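Local coordinates for cytochrome C3 (Desulfovibrio desulfuricans, PDB 1UP9), which probably transfers electrons, carrying four covalently attached heme c groups in a single small chain, at residues P8-G13 and T17-H22. Sequence-based numbering, arbitrary orientation.
Sequences PVEVKG and TVMFPH. With HEC (heme c), chain B; SO4 (sulfate ion), chain F.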
# COMPACT_ATOMS: atom_id res chain seq x y z
N PRO A 8 0.66 1.13 14.01
CA PRO A 8 1.23 1.40 12.70
C PRO A 8 2.53 0.63 12.50
O PRO A 8 3.30 0.49 13.44
CB PRO A 8 1.44 2.92 12.75
CG PRO A 8 0.36 3.40 13.71
CD PRO A 8 0.44 2.37 14.83
N VAL A 9 2.75 0.13 11.29
CA VAL A 9 3.97 -0.60 10.96
C VAL A 9 4.76 0.11 9.89
O VAL A 9 4.16 0.83 9.06
CB VAL A 9 3.67 -2.04 10.49
CG1 VAL A 9 3.02 -2.80 11.65
CG2 VAL A 9 2.73 -2.11 9.28
N GLU A 10 6.07 -0.08 9.84
CA GLU A 10 6.87 0.56 8.82
C GLU A 10 6.71 -0.05 7.43
O GLU A 10 6.77 -1.28 7.25
CB GLU A 10 8.39 0.41 9.14
CG GLU A 10 8.82 1.25 10.32
CD GLU A 10 10.31 1.51 10.46
OE1 GLU A 10 10.86 0.41 10.79
OE2 GLU A 10 10.93 2.62 10.39
N VAL A 11 6.61 0.76 6.41
CA VAL A 11 6.76 0.32 5.03
C VAL A 11 8.02 1.04 4.52
O VAL A 11 7.99 2.24 4.25
CB VAL A 11 5.55 0.68 4.16
CG1 VAL A 11 5.71 0.02 2.78
CG2 VAL A 11 4.23 0.23 4.76
N LYS A 12 9.11 0.26 4.46
CA LYS A 12 10.40 0.82 4.10
C LYS A 12 10.63 0.90 2.60
O LYS A 12 10.67 -0.16 1.96
CB LYS A 12 11.55 0.02 4.70
CG LYS A 12 11.55 0.13 6.21
CD LYS A 12 12.75 -0.63 6.77
CE LYS A 12 12.73 -0.52 8.28
NZ LYS A 12 13.99 -1.09 8.86
N GLY A 13 10.81 2.11 2.11
CA GLY A 13 11.35 2.31 0.76
C GLY A 13 12.87 2.38 0.85
O GLY A 13 13.43 2.11 1.91
N THR A 17 10.47 6.03 4.85
CA THR A 17 9.64 5.00 5.49
C THR A 17 8.27 5.63 5.74
O THR A 17 8.19 6.76 6.23
CB THR A 17 10.29 4.54 6.80
OG1 THR A 17 11.51 3.85 6.49
CG2 THR A 17 9.35 3.63 7.55
N VAL A 18 7.22 4.89 5.39
CA VAL A 18 5.86 5.39 5.63
C VAL A 18 5.24 4.42 6.64
O VAL A 18 5.39 3.21 6.51
CB VAL A 18 5.12 5.45 4.29
CG1 VAL A 18 3.60 5.52 4.52
CG2 VAL A 18 5.61 6.61 3.41
N MET A 19 4.55 5.02 7.61
CA MET A 19 3.85 4.16 8.55
C MET A 19 2.46 3.79 8.01
O MET A 19 1.71 4.66 7.53
CB MET A 19 3.73 4.83 9.91
CG MET A 19 5.11 5.22 10.46
SD MET A 19 6.26 3.83 10.69
CE MET A 19 5.53 2.97 12.08
N PHE A 20 2.16 2.50 8.13
CA PHE A 20 0.88 2.00 7.63
C PHE A 20 -0.01 1.61 8.82
O PHE A 20 0.38 0.71 9.61
CB PHE A 20 1.08 0.80 6.68
CG PHE A 20 -0.28 0.19 6.32
CD1 PHE A 20 -1.13 0.79 5.42
CD2 PHE A 20 -0.66 -1.01 6.96
CE1 PHE A 20 -2.36 0.23 5.15
CE2 PHE A 20 -1.89 -1.57 6.68
CZ PHE A 20 -2.74 -0.95 5.77
N PRO A 21 -1.17 2.22 8.99
CA PRO A 21 -2.09 1.84 10.06
C PRO A 21 -3.14 0.84 9.60
O PRO A 21 -3.91 1.16 8.65
CB PRO A 21 -2.78 3.19 10.39
CG PRO A 21 -2.82 3.94 9.10
CD PRO A 21 -1.72 3.38 8.23
N HIS A 22 -3.22 -0.33 10.21
CA HIS A 22 -4.25 -1.27 9.82
C HIS A 22 -5.63 -0.80 10.27
O HIS A 22 -6.64 -1.17 9.61
CB HIS A 22 -4.03 -2.69 10.38
CG HIS A 22 -3.04 -3.44 9.54
ND1 HIS A 22 -1.67 -3.30 9.63
CD2 HIS A 22 -3.20 -4.36 8.57
CE1 HIS A 22 -1.05 -4.10 8.76
NE2 HIS A 22 -1.98 -4.78 8.08
FE HEC B . -1.63 -6.14 6.64
CHA HEC B . 1.67 -5.66 7.44
CHB HEC B . -1.70 -8.92 8.47
CHC HEC B . -5.04 -6.27 6.24
CHD HEC B . -1.46 -3.71 4.20
NA HEC B . -0.30 -7.07 7.80
C1A HEC B . 1.06 -6.79 7.96
C2A HEC B . 1.69 -7.84 8.74
C3A HEC B . 0.74 -8.73 9.04
C4A HEC B . -0.50 -8.28 8.43
CMA HEC B . 0.85 -10.00 9.91
CAA HEC B . 3.18 -7.90 9.10
CBA HEC B . 3.97 -8.62 7.98
CGA HEC B . 4.16 -7.75 6.75
O1A HEC B . 3.52 -8.07 5.71
O2A HEC B . 4.95 -6.78 6.89
NB HEC B . -3.08 -7.33 7.31
C1B HEC B . -2.91 -8.49 8.02
C2B HEC B . -4.19 -9.16 8.20
C3B HEC B . -5.12 -8.38 7.60
C4B HEC B . -4.43 -7.26 7.00
CMB HEC B . -4.35 -10.47 8.96
CAB HEC B . -6.63 -8.53 7.52
CBB HEC B . -7.28 -8.68 8.93
NC HEC B . -2.95 -5.19 5.48
C1C HEC B . -4.34 -5.36 5.46
C2C HEC B . -4.94 -4.49 4.48
C3C HEC B . -3.95 -3.83 3.91
C4C HEC B . -2.71 -4.23 4.51
CMC HEC B . -6.45 -4.51 4.22
CAC HEC B . -4.01 -2.84 2.74
CBC HEC B . -5.05 -1.69 2.90
ND HEC B . -0.17 -4.96 5.95
C1D HEC B . -0.31 -4.03 4.91
C2D HEC B . 0.98 -3.39 4.71
C3D HEC B . 1.85 -3.91 5.59
C4D HEC B . 1.14 -4.90 6.39
CMD HEC B . 1.22 -2.32 3.66
CAD HEC B . 3.34 -3.57 5.74
CBD HEC B . 4.19 -4.59 4.94
CGD HEC B . 5.62 -4.18 4.71
O1D HEC B . 6.05 -4.38 3.56
O2D HEC B . 6.26 -3.68 5.62
S SO4 F . -2.99 0.94 13.43
O1 SO4 F . -4.37 1.59 13.02
O2 SO4 F . -3.32 0.11 14.59
O3 SO4 F . -2.38 0.27 12.49
O4 SO4 F . -2.21 1.98 14.03
O HOH W 1 13.65 2.99 4.39
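Val-9 and Phe-20 exchange two backbone hydrogen bonds, Val-9 N to Phe-20 O and Phe-20 N to Val-9 O, the latter 2.8 Å long and lying in the carbonyl plane. Val-11 and Val-18 repeat the exchange, with Val-11 N reaching Val-18 O at 2.7 Å. Between these hydrogen-bonded pairs falls the non-hydrogen-bonded pair Glu-10 and Met-19, where Met-19 CA turns its hydrogen to Val-9 O. Strands 9-12 and 17-20 thus form a two-stranded antiparallel beta hairpin, an example of how a tetraheme cytochrome c3 with little regular structure can pack a short sheet against its cofactors.

Side-chain contacts divide between the two faces. On that of Glu-10, Met-19 and Thr-17, the methionine chain bends at chi2 and chi3 (-60° and -71°), folding across the neighbouring strand to bring SD within 3.7 Å of Glu-10 CG and CE to 3.6 Å from Pro-8 O. Thr-17 CG2 lies against the same glutamate chain farther out, 3.4 Å from Glu-10 OE2. A water hydrogen-bonded to Thr-17 OG1 donates to Gly-13 O near the turn.

The opposite face looks to the hemes. Val-11 CG2 packs on Phe-20 CB at 3.7 Å, while Val-9 CG2 sits at the edge of the phenylalanine ring. With CG anti to the backbone N (chi1 172°), that ring reaches the porphyrin on the side of His-22, CE2 3.3 Å from HEC CHD and over the centre of the His-22 imidazole. His-22 NE2 binds the heme iron at 2.0 Å, and His-34 supplies the second axial ligand. Phe-20 also stacks with His-25, an axial ligand of another heme.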